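PDB 4TLV: ADP-ribosylating toxin CARDS from Mycoplasma pneumoniae, which transfers ADP-ribose from NAD(+) to multiple target proteins and provokes vacuolation and cytopathic damage in mammalian cells, acting as the main virulence factor of this bacterium. Local coordinates for residues A[179-182]-A[183-187]; A[198-201]-A[202-206]; A[249-252]-A[253-256]; A[466-469]-A[470-474]; A[500-504]-A[505-509]. All blocks are in the same frame, centred on the assembly; numbering follows the deposited sequence.

All five contacts are local turns or loops, and they follow one another along a single chain without overlapping. Contacts 1 and 2 belong to the mART domain: contact 1 covers the end of strand 168-181 and the turn after it, contact 2 the long loop that follows, before strand 207-210, with centres about 35 Å apart. Contact 3 opens strand 253-258 in the region 208-258, inferred to form the NAD(+)-binding pocket. Contacts 4 and 5 fall in the D3 trefoil, leading into strands 473-476 and 506-512 of one sheet, centres about 28 Å apart. Contacts 1 and 5 lie on opposite sides of the chain's centre, about 60 Å between centres, so the set spans the toxin from catalytic to C-terminal domain.

Contact 1: residues A[179-182]-A[183-187]; sequences EMHN and PHYQE
Asn182 takes hydrogen bonds from two backbone N-H groups, those of His184 and Tyr185, and these hold the turn. Its main-chain O accepts from Tyr185 N at 3.0 Å, closing a type I beta turn from Asn182 to Tyr185. Its side-chain OD1 accepts from His184 N at 2.9 Å. In both bonds the donor stands well above the plane of the C=O group. CG of Asn182 lies opposite its own backbone N and beside the carbonyl carbon (chi1 180°), which swings the amide forward over the start of the turn. The other end of that amide is engaged as well, because ND2 donates to Val146 O on the adjoining strand.

A water makes the next link. It lies in plane at the edge of the His181 ring, 3.1 Å from NE2, and donates to Tyr185 O at 2.8 Å.

Packing adds a looser layer. His181 and Tyr185 meet at about a right angle, with CE1 of His181 4.1 Å from CD2 of Tyr185. At the far end of the tyrosine, OH donates to Glu187 OE1 at 2.7 Å, and that carboxylate also forms a salt bridge with Arg8.

With proline second and OD1 bound to the N-H two residues on, this is an Asx-Pro turn. It lets the chain change direction where strand 168-181 of the mART sheet ends.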
loop_
_atom_site.group_PDB
_atom_site.type_symbol
_atom_site.label_atom_id
_atom_site.label_comp_id
_atom_site.label_asym_id
_atom_site.label_seq_id
_atom_site.Cartn_x
_atom_site.Cartn_y
_atom_site.Cartn_z
ATOM N N GLU A 179 18.842 18.557 -5.015
ATOM C CA GLU A 179 17.664 18.620 -5.850
ATOM C C GLU A 179 17.932 19.568 -7.002
ATOM O O GLU A 179 18.560 20.610 -6.818
ATOM C CB GLU A 179 16.512 19.139 -5.010
ATOM C CG GLU A 179 15.180 19.156 -5.695
ATOM C CD GLU A 179 14.141 19.826 -4.829
ATOM O OE1 GLU A 179 14.295 19.803 -3.589
ATOM O OE2 GLU A 179 13.179 20.384 -5.387
ATOM N N MET A 180 17.477 19.208 -8.194
ATOM C CA MET A 180 17.588 20.091 -9.343
ATOM C C MET A 180 16.206 20.653 -9.693
ATOM O O MET A 180 15.262 19.892 -9.912
ATOM C CB MET A 180 18.159 19.319 -10.529
ATOM C CG MET A 180 19.561 18.766 -10.282
ATOM S SD MET A 180 20.074 17.590 -11.545
ATOM C CE MET A 180 19.460 16.059 -10.839
ATOM N N HIS A 181 16.075 21.976 -9.738
ATOM C CA HIS A 181 14.785 22.588 -10.052
ATOM C C HIS A 181 14.602 22.866 -11.541
ATOM O O HIS A 181 15.513 23.349 -12.209
ATOM C CB HIS A 181 14.567 23.882 -9.257
ATOM C CG HIS A 181 13.263 24.558 -9.568
ATOM N ND1 HIS A 181 12.050 24.084 -9.109
ATOM C CD2 HIS A 181 12.980 25.656 -10.314
ATOM C CE1 HIS A 181 11.078 24.870 -9.545
ATOM N NE2 HIS A 181 11.614 25.832 -10.277
ATOM N N ASN A 182 13.409 22.572 -12.056
ATOM C CA ASN A 182 13.090 22.806 -13.451
ATOM C C ASN A 182 12.678 24.260 -13.690
ATOM O O ASN A 182 11.639 24.709 -13.186
ATOM C CB ASN A 182 11.948 21.890 -13.873
ATOM C CG ASN A 182 11.559 22.080 -15.313
ATOM O OD1 ASN A 182 12.233 22.784 -16.064
ATOM N ND2 ASN A 182 10.464 21.440 -15.719
ATOM N N PRO A 183 13.484 25.010 -14.461
ATOM C CA PRO A 183 13.125 26.425 -14.655
ATOM C C PRO A 183 11.821 26.590 -15.448
ATOM O O PRO A 183 11.213 27.656 -15.391
ATOM C CB PRO A 183 14.312 26.984 -15.453
ATOM C CG PRO A 183 14.935 25.775 -16.111
ATOM C CD PRO A 183 14.745 24.650 -15.138
ATOM N N HIS A 184 11.412 25.560 -16.186
ATOM C CA HIS A 184 10.158 25.594 -16.930
ATOM C C HIS A 184 8.946 25.167 -16.100
ATOM O O HIS A 184 7.823 25.137 -16.607
ATOM C CB HIS A 184 10.246 24.703 -18.169
ATOM C CG HIS A 184 11.364 25.066 -19.099
ATOM N ND1 HIS A 184 11.400 26.258 -19.792
ATOM C CD2 HIS A 184 12.480 24.386 -19.462
ATOM C CE1 HIS A 184 12.493 26.301 -20.533
ATOM N NE2 HIS A 184 13.166 25.178 -20.352
ATOM N N TYR A 185 9.162 24.807 -14.841
ATOM C CA TYR A 185 8.045 24.404 -13.990
ATOM C C TYR A 185 7.079 25.566 -13.781
ATOM O O TYR A 185 7.495 26.704 -13.570
ATOM C CB TYR A 185 8.529 23.899 -12.622
ATOM C CG TYR A 185 7.390 23.621 -11.656
ATOM C CD1 TYR A 185 6.560 22.511 -11.831
ATOM C CD2 TYR A 185 7.142 24.461 -10.571
ATOM C CE1 TYR A 185 5.519 22.254 -10.956
ATOM C CE2 TYR A 185 6.096 24.213 -9.686
ATOM C CZ TYR A 185 5.286 23.098 -9.894
ATOM O OH TYR A 185 4.241 22.832 -9.038
ATOM N N GLN A 186 5.788 25.277 -13.835
ATOM C CA GLN A 186 4.779 26.272 -13.494
ATOM C C GLN A 186 4.017 25.851 -12.244
ATOM O O GLN A 186 3.494 24.734 -12.187
ATOM C CB GLN A 186 3.815 26.458 -14.679
ATOM C CG GLN A 186 4.513 26.948 -15.950
ATOM C CD GLN A 186 3.570 27.057 -17.135
ATOM O OE1 GLN A 186 2.364 27.219 -16.962
ATOM N NE2 GLN A 186 4.116 26.965 -18.349
ATOM N N GLU A 187 3.953 26.728 -11.237
ATOM C CA GLU A 187 3.195 26.417 -10.020
ATOM C C GLU A 187 1.736 26.780 -10.249
ATOM O O GLU A 187 1.359 27.952 -10.183
ATOM C CB GLU A 187 3.735 27.174 -8.799
ATOM C CG GLU A 187 2.996 26.839 -7.498
ATOM C CD GLU A 187 2.797 25.335 -7.338
ATOM O OE1 GLU A 187 3.801 24.628 -7.078
ATOM O OE2 GLU A 187 1.645 24.860 -7.497
HETATM O O HOH W 1 9.567 27.490 -11.824
#

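Contact 2: residues A[198-201]-A[202-206]; sequences LPTP and GIATP
Ala204 CB sits between two side chains from a few residues earlier in the same loop, a proline-rich surface excursion of the mART domain that precedes strand 207-210. Leu198 offers a methyl, CD1, 3.6 Å from Ala204 CB. From Thr200 comes the hydroxyl instead, with OG1 3.4 Å from the same carbon.

The next shell is water, since no direct hydrogen bond joins the two halves of this stretch. One water is held by three groups: it lies 2.9 Å from Thr200 OG1 and donates to the carbonyls of Pro201 and Ile203. Thr200 can take part because OG1 stands between its backbone N and carbonyl carbon (chi1 65°), turned inward over the bend. In all, four carbonyl oxygens of the bend each receive a hydrogen bond from one of two waters.

Further out, Gly202 makes the bend with a positive phi of 59°, a region that glycine enters readily. Arg33 NH1 bonds to Pro199 O and so ties the 198-201 limb to Arg33. The second water donates to Thr200 O at 2.8 Å and to Gly202 O at 2.7 Å, linking the halves indirectly.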
loop_
_atom_site.group_PDB
_atom_site.type_symbol
_atom_site.label_atom_id
_atom_site.label_comp_id
_atom_site.label_asym_id
_atom_site.label_seq_id
_atom_site.Cartn_x
_atom_site.Cartn_y
_atom_site.Cartn_z
ATOM N N LEU A 198 -12.628 6.647 -16.335
ATOM C CA LEU A 198 -13.402 5.920 -17.343
ATOM C C LEU A 198 -13.050 6.610 -18.651
ATOM O O LEU A 198 -12.651 7.767 -18.642
ATOM C CB LEU A 198 -14.913 6.039 -17.086
ATOM C CG LEU A 198 -15.480 5.150 -15.967
ATOM C CD1 LEU A 198 -16.982 5.335 -15.871
ATOM C CD2 LEU A 198 -15.130 3.680 -16.180
ATOM N N PRO A 199 -13.207 5.907 -19.779
ATOM C CA PRO A 199 -12.713 6.401 -21.068
ATOM C C PRO A 199 -13.577 7.476 -21.719
ATOM O O PRO A 199 -13.084 8.136 -22.638
ATOM C CB PRO A 199 -12.733 5.139 -21.944
ATOM C CG PRO A 199 -13.846 4.339 -21.383
ATOM C CD PRO A 199 -13.693 4.517 -19.878
ATOM N N THR A 200 -14.826 7.637 -21.274
ATOM C CA THR A 200 -15.744 8.569 -21.930
ATOM C C THR A 200 -16.317 9.558 -20.913
ATOM O O THR A 200 -16.253 9.322 -19.711
ATOM C CB THR A 200 -16.896 7.800 -22.634
ATOM O OG1 THR A 200 -17.681 7.130 -21.657
ATOM C CG2 THR A 200 -16.351 6.769 -23.611
ATOM N N PRO A 201 -16.879 10.678 -21.385
ATOM C CA PRO A 201 -17.347 11.680 -20.423
ATOM C C PRO A 201 -18.807 11.517 -20.032
ATOM O O PRO A 201 -19.532 10.730 -20.641
ATOM C CB PRO A 201 -17.168 12.988 -21.185
ATOM C CG PRO A 201 -17.427 12.597 -22.625
ATOM C CD PRO A 201 -16.962 11.158 -22.774
ATOM N N GLY A 202 -19.234 12.290 -19.036
ATOM C CA GLY A 202 -20.629 12.336 -18.628
ATOM C C GLY A 202 -21.169 10.989 -18.191
ATOM O O GLY A 202 -20.554 10.307 -17.367
ATOM N N ILE A 203 -22.325 10.598 -18.726
ATOM C CA ILE A 203 -22.842 9.264 -18.438
ATOM C C ILE A 203 -22.048 8.257 -19.251
ATOM O O ILE A 203 -22.127 8.230 -20.479
ATOM C CB ILE A 203 -24.319 9.080 -18.808
ATOM C CG1 ILE A 203 -25.207 10.044 -18.017
ATOM C CG2 ILE A 203 -24.729 7.617 -18.586
ATOM C CD1 ILE A 203 -25.262 11.425 -18.605
ATOM N N ALA A 204 -21.270 7.444 -18.556
ATOM C CA ALA A 204 -20.515 6.386 -19.201
ATOM C C ALA A 204 -21.239 5.065 -18.939
ATOM O O ALA A 204 -20.863 4.024 -19.481
ATOM C CB ALA A 204 -19.101 6.351 -18.648
ATOM N N THR A 205 -22.300 5.150 -18.132
ATOM C CA THR A 205 -22.995 4.003 -17.524
ATOM C C THR A 205 -22.797 2.644 -18.186
ATOM O O THR A 205 -22.273 1.720 -17.549
ATOM C CB THR A 205 -24.504 4.256 -17.352
ATOM O OG1 THR A 205 -24.703 5.296 -16.387
ATOM C CG2 THR A 205 -25.202 2.982 -16.874
ATOM N N PRO A 206 -23.239 2.498 -19.447
ATOM C CA PRO A 206 -22.923 1.222 -20.096
ATOM C C PRO A 206 -21.425 1.183 -20.361
ATOM O O PRO A 206 -21.001 1.495 -21.473
ATOM C CB PRO A 206 -23.690 1.297 -21.425
ATOM C CG PRO A 206 -24.633 2.468 -21.293
ATOM C CD PRO A 206 -23.973 3.413 -20.337
HETATM O O HOH W 2 -20.016 8.655 -22.542
HETATM O O HOH W 3 -17.909 9.596 -17.432
#

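Contact 3: residues A[249-252]-A[253-256]; sequences CIAE and KIDN. With SO4 (sulfate ion), chain H.
Ile254 reaches back over the loop before it: its CD1 methyl touches Cys249 CB at 4.0 Å and Ala251 CB at 4.1 Å, making a small apolar patch beside the disulfide from Cys249 to Cys232.

Lys253 goes the other way. Its CB lies beside the preceding carbonyl, Glu252 O, simply because the residues are bonded neighbours. A first torsion of -180° carries CG away from the main-chain nitrogen, and from there the chain runs straight outward. CD and CE already skirt a sulfate, with Lys253 CD 3.1 Å from sulfate O1. At the tip NZ donates to that same O1 at 2.6 Å and, weakly, to O2. A salt bridge also holds NZ: Asp255 OD1, two residues along, receives it on the syn lone pair at 2.7 Å. The sulfate, probably from the crystallisation liquor, is also hydrogen-bonded by Ser267 OG.

Here the chain enters strand 253-258, an outermost strand of a small antiparallel sheet, where Lys253 and Asp255 pair in backbone hydrogen bonds with Asp219 and Val217 of strand 214-219. It belongs to the region inferred to form the NAD(+)-binding pocket.

Glu252 sends its carboxylate away from the strand, and OE2 bonds to Ser221 OG. The same oxygen lies close to the carboxylate of Glu271 in the KELED motif, a proximity that could favour protonation of one of the pair, while Arg168 offers OE1 a long, weak ion pair.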
loop_
_atom_site.group_PDB
_atom_site.type_symbol
_atom_site.label_atom_id
_atom_site.label_comp_id
_atom_site.label_asym_id
_atom_site.label_seq_id
_atom_site.Cartn_x
_atom_site.Cartn_y
_atom_site.Cartn_z
ATOM N N CYS A 249 15.160 -3.020 -19.468
ATOM C CA CYS A 249 14.330 -3.087 -18.265
ATOM C C CYS A 249 15.185 -3.326 -17.031
ATOM O O CYS A 249 16.182 -4.060 -17.073
ATOM C CB CYS A 249 13.282 -4.196 -18.377
ATOM S SG CYS A 249 12.012 -3.908 -19.656
ATOM N N ILE A 250 14.787 -2.722 -15.922
ATOM C CA ILE A 250 15.467 -2.952 -14.660
ATOM C C ILE A 250 14.672 -3.942 -13.800
ATOM O O ILE A 250 13.687 -3.576 -13.160
ATOM C CB ILE A 250 15.723 -1.627 -13.941
ATOM C CG1 ILE A 250 16.680 -0.775 -14.791
ATOM C CG2 ILE A 250 16.317 -1.873 -12.544
ATOM C CD1 ILE A 250 16.939 0.579 -14.230
ATOM N N ALA A 251 15.116 -5.198 -13.802
ATOM C CA ALA A 251 14.401 -6.297 -13.153
ATOM C C ALA A 251 15.281 -7.541 -13.235
ATOM O O ALA A 251 16.184 -7.592 -14.080
ATOM C CB ALA A 251 13.079 -6.552 -13.859
ATOM N N GLU A 252 15.023 -8.531 -12.377
ATOM C CA GLU A 252 15.743 -9.802 -12.466
ATOM C C GLU A 252 15.350 -10.500 -13.755
ATOM O O GLU A 252 16.178 -11.169 -14.389
ATOM C CB GLU A 252 15.441 -10.718 -11.272
ATOM C CG GLU A 252 15.844 -10.155 -9.907
ATOM C CD GLU A 252 15.917 -11.247 -8.826
ATOM O OE1 GLU A 252 15.748 -12.450 -9.152
ATOM O OE2 GLU A 252 16.166 -10.901 -7.653
ATOM N N LYS A 253 14.090 -10.327 -14.154
ATOM C CA LYS A 253 13.544 -11.099 -15.256
ATOM C C LYS A 253 12.142 -10.618 -15.586
ATOM O O LYS A 253 11.479 -10.036 -14.735
ATOM C CB LYS A 253 13.495 -12.562 -14.810
ATOM C CG LYS A 253 12.959 -13.549 -15.805
ATOM C CD LYS A 253 12.697 -14.874 -15.082
ATOM C CE LYS A 253 12.041 -15.884 -15.999
ATOM N NZ LYS A 253 11.388 -16.973 -15.216
ATOM N N ILE A 254 11.694 -10.853 -16.817
ATOM C CA ILE A 254 10.306 -10.577 -17.196
ATOM C C ILE A 254 9.603 -11.893 -17.512
ATOM O O ILE A 254 10.133 -12.734 -18.232
ATOM C CB ILE A 254 10.174 -9.570 -18.379
ATOM C CG1 ILE A 254 10.353 -8.128 -17.900
ATOM C CG2 ILE A 254 8.774 -9.639 -18.989
ATOM C CD1 ILE A 254 11.727 -7.763 -17.480
ATOM N N ASP A 255 8.438 -12.096 -16.916
ATOM C CA ASP A 255 7.638 -13.286 -17.172
ATOM C C ASP A 255 6.327 -12.926 -17.845
ATOM O O ASP A 255 5.747 -11.884 -17.554
ATOM C CB ASP A 255 7.330 -14.007 -15.870
ATOM C CG ASP A 255 8.566 -14.612 -15.238
ATOM O OD1 ASP A 255 9.044 -15.644 -15.749
ATOM O OD2 ASP A 255 9.068 -14.042 -14.248
ATOM N N ASN A 256 5.867 -13.794 -18.745
ATOM C CA ASN A 256 4.545 -13.651 -19.353
ATOM C C ASN A 256 3.632 -14.782 -18.898
ATOM O O ASN A 256 4.048 -15.944 -18.857
ATOM C CB ASN A 256 4.655 -13.691 -20.884
ATOM C CG ASN A 256 5.681 -12.713 -21.426
ATOM O OD1 ASN A 256 5.535 -11.438 -21.083
ATOM N ND2 ASN A 256 6.603 -13.106 -22.142
HETATM S S SO4 H . 13.232 -18.767 -12.957
HETATM O O1 SO4 H . 13.465 -17.545 -13.717
HETATM O O2 SO4 H . 11.797 -18.933 -12.733
HETATM O O3 SO4 H . 13.958 -18.686 -11.691
HETATM O O4 SO4 H . 13.723 -19.912 -13.722
#

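Contact 4: residues A[466-469]-A[470-474]; sequences MKTP and DGQIF
The side-chain amide of Gln472 turns one of its flat faces to the CG-CD side of the Pro469 ring. Pro469 CG lies above that face, 3.6 Å from Gln472 OE1, and the neighbouring Pro469 CD is 3.6 Å from Gln472 NE2, so oxygen and nitrogen are each matched by a ring carbon. The amide gets there because the first torsion (chi1 -169°) throws the chain away from the backbone N and the rest of it is extended.

A second, purely aliphatic touch lies alongside. CG2 of Thr468 approaches CD1 of Ile473 at 3.9 Å, the two side chains crossing at about a right angle. The threonine's hydroxyl is turned elsewhere, bonded to Leu446 O and Thr456 OG1.

Between the two limbs of the loop one water takes the place of a direct backbone bond: it donates to Pro469 O at 2.8 Å and accepts from Gln472 N at 2.9 Å. At the bend Gly471 has a positive phi (77°), and its N donates to Asp443 OD2.

This loop feeds strand 473-476 of the D3 beta-trefoil, where the ring of Phe474 meets that of Phe483 on strand 481-485, their planes inclined by about 20°. With no direct hydrogen bond between its halves, the loop's shape depends on van der Waals packing, one bridging water and polar ties to the surrounding chain.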
loop_
_atom_site.group_PDB
_atom_site.type_symbol
_atom_site.label_atom_id
_atom_site.label_comp_id
_atom_site.label_asym_id
_atom_site.label_seq_id
_atom_site.Cartn_x
_atom_site.Cartn_y
_atom_site.Cartn_z
ATOM N N MET A 466 -19.760 6.625 19.033
ATOM C CA MET A 466 -18.394 7.118 19.068
ATOM C C MET A 466 -17.806 6.888 17.675
ATOM O O MET A 466 -18.327 6.088 16.889
ATOM C CB MET A 466 -17.566 6.385 20.134
ATOM C CG MET A 466 -17.499 4.880 19.927
ATOM S SD MET A 466 -16.471 3.973 21.121
ATOM C CE MET A 466 -14.890 3.965 20.281
ATOM N N LYS A 467 -16.724 7.583 17.369
ATOM C CA LYS A 467 -16.089 7.404 16.083
ATOM C C LYS A 467 -15.336 6.071 16.103
ATOM O O LYS A 467 -14.722 5.716 17.106
ATOM C CB LYS A 467 -15.161 8.580 15.775
ATOM C CG LYS A 467 -14.752 8.657 14.305
ATOM C CD LYS A 467 -13.930 9.910 14.013
ATOM C CE LYS A 467 -13.324 9.860 12.611
ATOM N NZ LYS A 467 -12.608 11.122 12.259
ATOM N N THR A 468 -15.431 5.314 15.018
ATOM C CA THR A 468 -14.730 4.040 14.922
ATOM C C THR A 468 -13.234 4.287 15.079
ATOM O O THR A 468 -12.675 5.162 14.420
ATOM C CB THR A 468 -15.008 3.378 13.574
ATOM O OG1 THR A 468 -16.418 3.146 13.442
ATOM C CG2 THR A 468 -14.268 2.056 13.461
ATOM N N PRO A 469 -12.578 3.538 15.977
ATOM C CA PRO A 469 -11.144 3.797 16.140
ATOM C C PRO A 469 -10.319 3.248 14.978
ATOM O O PRO A 469 -10.757 2.347 14.254
ATOM C CB PRO A 469 -10.793 3.027 17.412
ATOM C CG PRO A 469 -11.762 1.895 17.432
ATOM C CD PRO A 469 -13.057 2.487 16.893
ATOM N N ASP A 470 -9.120 3.789 14.816
ATOM C CA ASP A 470 -8.158 3.229 13.880
ATOM C C ASP A 470 -7.813 1.808 14.315
ATOM O O ASP A 470 -7.825 1.492 15.506
ATOM C CB ASP A 470 -6.874 4.058 13.878
ATOM C CG ASP A 470 -7.100 5.482 13.419
ATOM O OD1 ASP A 470 -7.511 5.667 12.254
ATOM O OD2 ASP A 470 -6.859 6.408 14.221
ATOM N N GLY A 471 -7.495 0.963 13.343
ATOM C CA GLY A 471 -6.922 -0.341 13.618
ATOM C C GLY A 471 -7.909 -1.392 14.089
ATOM O O GLY A 471 -7.522 -2.343 14.792
ATOM N N GLN A 472 -9.172 -1.254 13.690
ATOM C CA GLN A 472 -10.218 -2.154 14.189
ATOM C C GLN A 472 -11.033 -2.881 13.115
ATOM O O GLN A 472 -11.294 -4.080 13.217
ATOM C CB GLN A 472 -11.182 -1.386 15.105
ATOM C CG GLN A 472 -12.121 -2.318 15.846
ATOM C CD GLN A 472 -12.944 -1.602 16.870
ATOM O OE1 GLN A 472 -12.619 -1.589 18.056
ATOM N NE2 GLN A 472 -14.014 -0.985 16.417
ATOM N N ILE A 473 -11.446 -2.148 12.091
ATOM C CA ILE A 473 -12.291 -2.720 11.058
ATOM C C ILE A 473 -11.551 -2.654 9.745
ATOM O O ILE A 473 -11.110 -1.581 9.326
ATOM C CB ILE A 473 -13.646 -1.962 10.953
ATOM C CG1 ILE A 473 -14.281 -1.862 12.348
ATOM C CG2 ILE A 473 -14.550 -2.664 9.955
ATOM C CD1 ILE A 473 -15.733 -1.385 12.383
ATOM N N PHE A 474 -11.426 -3.807 9.107
ATOM C CA PHE A 474 -10.552 -3.982 7.958
ATOM C C PHE A 474 -11.251 -4.640 6.795
ATOM O O PHE A 474 -12.257 -5.327 6.956
ATOM C CB PHE A 474 -9.375 -4.882 8.339
ATOM C CG PHE A 474 -8.507 -4.321 9.423
ATOM C CD1 PHE A 474 -8.813 -4.559 10.756
ATOM C CD2 PHE A 474 -7.379 -3.570 9.116
ATOM C CE1 PHE A 474 -8.017 -4.067 11.766
ATOM C CE2 PHE A 474 -6.576 -3.070 10.133
ATOM C CZ PHE A 474 -6.899 -3.332 11.466
HETATM O O HOH W 4 -10.602 0.710 12.043
#

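Contact 5: residues A[500-504]-A[505-509]; sequences KQTGY and SWDWV
This is a surface turn closed by water, joining Thr502 to Asp507 where a loop of the D3 beta-trefoil runs into strand 506-512. The bridging water accepts from Thr502 OG1 at 2.6 Å and donates to Asp507 OD2 at 2.5 Å. Thr502 OG1 has a second partner, Asn499 N, so the hydroxyl is held from two directions. The rotation that sets OG1 beside the backbone N (chi1 -72°) puts CG2 on the far side from that N, next to the carbonyl carbon, where it packs 3.9 Å from Trp506 O and rather farther from Asp507 OD2. The carboxylate's other oxygen, OD1, takes a weak bond from Trp508 N.

Tyr504 adds only a light apolar touch through its CB, 4.5 Å from Trp506 CD1; the same CB is 3.6 Å from Trp506 O. The Tyr504 ring itself leads away from the strand. Gly503, with a positive phi of 90°, makes the bend just before it.

The indole of Trp506 points its edge at Trp508: CZ3 stands 3.6 Å above the centre of one face of that ring. Ser505 OG lies in plane at the edge of the Trp506 ring and is hydrogen-bonded to Asp572 OD2.

Strand 567-570 runs antiparallel alongside, with backbone bonds linking Asp507 to Ser569, while Trp508 and Val509 extend across to strand 554-558 and touch Ile558 and Leu555.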
loop_
_atom_site.group_PDB
_atom_site.type_symbol
_atom_site.label_atom_id
_atom_site.label_comp_id
_atom_site.label_asym_id
_atom_site.label_seq_id
_atom_site.Cartn_x
_atom_site.Cartn_y
_atom_site.Cartn_z
ATOM N N LYS A 500 -32.937 -14.787 -1.535
ATOM C CA LYS A 500 -34.225 -14.745 -2.229
ATOM C C LYS A 500 -35.290 -15.639 -1.595
ATOM O O LYS A 500 -36.449 -15.621 -2.013
ATOM C CB LYS A 500 -34.051 -15.079 -3.715
ATOM C CG LYS A 500 -33.726 -13.858 -4.572
ATOM C CD LYS A 500 -33.183 -14.238 -5.944
ATOM C CE LYS A 500 -31.836 -14.948 -5.831
ATOM N NZ LYS A 500 -31.038 -14.864 -7.089
ATOM N N GLN A 501 -34.898 -16.409 -0.584
ATOM C CA GLN A 501 -35.834 -17.281 0.123
ATOM C C GLN A 501 -36.058 -16.856 1.575
ATOM O O GLN A 501 -36.632 -17.604 2.359
ATOM C CB GLN A 501 -35.357 -18.736 0.082
ATOM C CG GLN A 501 -35.306 -19.340 -1.316
ATOM C CD GLN A 501 -34.048 -18.955 -2.079
ATOM O OE1 GLN A 501 -32.942 -18.978 -1.532
ATOM N NE2 GLN A 501 -34.209 -18.613 -3.355
ATOM N N THR A 502 -35.613 -15.657 1.932
ATOM C CA THR A 502 -35.732 -15.193 3.310
ATOM C C THR A 502 -37.188 -14.911 3.690
ATOM O O THR A 502 -37.552 -14.930 4.868
ATOM C CB THR A 502 -34.850 -13.937 3.558
ATOM O OG1 THR A 502 -33.468 -14.321 3.570
ATOM C CG2 THR A 502 -35.188 -13.263 4.891
ATOM N N GLY A 503 -38.023 -14.666 2.686
ATOM C CA GLY A 503 -39.415 -14.332 2.924
ATOM C C GLY A 503 -39.596 -12.835 3.067
ATOM O O GLY A 503 -40.668 -12.300 2.781
ATOM N N TYR A 504 -38.541 -12.161 3.516
ATOM C CA TYR A 504 -38.541 -10.711 3.644
ATOM C C TYR A 504 -37.533 -10.083 2.690
ATOM O O TYR A 504 -36.700 -10.772 2.092
ATOM C CB TYR A 504 -38.192 -10.286 5.068
ATOM C CG TYR A 504 -39.094 -10.858 6.132
ATOM C CD1 TYR A 504 -38.869 -12.125 6.647
ATOM C CD2 TYR A 504 -40.161 -10.124 6.632
ATOM C CE1 TYR A 504 -39.689 -12.652 7.626
ATOM C CE2 TYR A 504 -40.984 -10.641 7.609
ATOM C CZ TYR A 504 -40.746 -11.905 8.103
ATOM O OH TYR A 504 -41.564 -12.426 9.078
ATOM N N SER A 505 -37.611 -8.762 2.578
ATOM C CA SER A 505 -36.750 -7.993 1.689
ATOM C C SER A 505 -35.410 -7.658 2.349
ATOM O O SER A 505 -34.494 -7.150 1.695
ATOM C CB SER A 505 -37.461 -6.697 1.286
ATOM O OG SER A 505 -37.685 -5.877 2.422
ATOM N N TRP A 506 -35.311 -7.937 3.644
ATOM C CA TRP A 506 -34.134 -7.600 4.431
ATOM C C TRP A 506 -33.866 -8.654 5.504
ATOM O O TRP A 506 -34.731 -9.480 5.812
ATOM C CB TRP A 506 -34.333 -6.245 5.102
ATOM C CG TRP A 506 -35.379 -6.264 6.172
ATOM C CD1 TRP A 506 -36.733 -6.186 6.000
ATOM C CD2 TRP A 506 -35.158 -6.371 7.581
ATOM N NE1 TRP A 506 -37.370 -6.230 7.220
ATOM C CE2 TRP A 506 -36.423 -6.347 8.208
ATOM C CE3 TRP A 506 -34.013 -6.486 8.377
ATOM C CZ2 TRP A 506 -36.574 -6.430 9.591
ATOM C CZ3 TRP A 506 -34.161 -6.570 9.748
ATOM C CH2 TRP A 506 -35.433 -6.542 10.343
ATOM N N ASP A 507 -32.666 -8.617 6.078
ATOM C CA ASP A 507 -32.333 -9.447 7.239
ATOM C C ASP A 507 -31.107 -8.841 7.914
ATOM O O ASP A 507 -30.301 -8.157 7.268
ATOM C CB ASP A 507 -32.097 -10.908 6.829
ATOM C CG ASP A 507 -32.244 -11.901 7.996
ATOM O OD1 ASP A 507 -32.434 -11.489 9.158
ATOM O OD2 ASP A 507 -32.148 -13.118 7.737
ATOM N N TRP A 508 -30.996 -9.038 9.222
ATOM C CA TRP A 508 -29.837 -8.570 9.971
ATOM C C TRP A 508 -28.556 -9.151 9.379
ATOM O O TRP A 508 -28.571 -10.232 8.787
ATOM C CB TRP A 508 -29.946 -9.011 11.428
ATOM C CG TRP A 508 -31.198 -8.547 12.116
ATOM C CD1 TRP A 508 -32.223 -9.332 12.580
ATOM C CD2 TRP A 508 -31.555 -7.195 12.430
ATOM N NE1 TRP A 508 -33.193 -8.546 13.161
ATOM C CE2 TRP A 508 -32.806 -7.233 13.083
ATOM C CE3 TRP A 508 -30.939 -5.954 12.223
ATOM C CZ2 TRP A 508 -33.452 -6.080 13.526
ATOM C CZ3 TRP A 508 -31.580 -4.815 12.663
ATOM C CH2 TRP A 508 -32.825 -4.884 13.307
ATOM N N VAL A 509 -27.454 -8.428 9.528
ATOM C CA VAL A 509 -26.140 -9.006 9.272
ATOM C C VAL A 509 -25.578 -9.471 10.616
ATOM O O VAL A 509 -26.133 -9.155 11.668
ATOM C CB VAL A 509 -25.188 -7.986 8.609
ATOM C CG1 VAL A 509 -25.644 -7.680 7.198
ATOM C CG2 VAL A 509 -25.125 -6.713 9.420
HETATM O O HOH W 5 -32.145 -14.668 5.817
#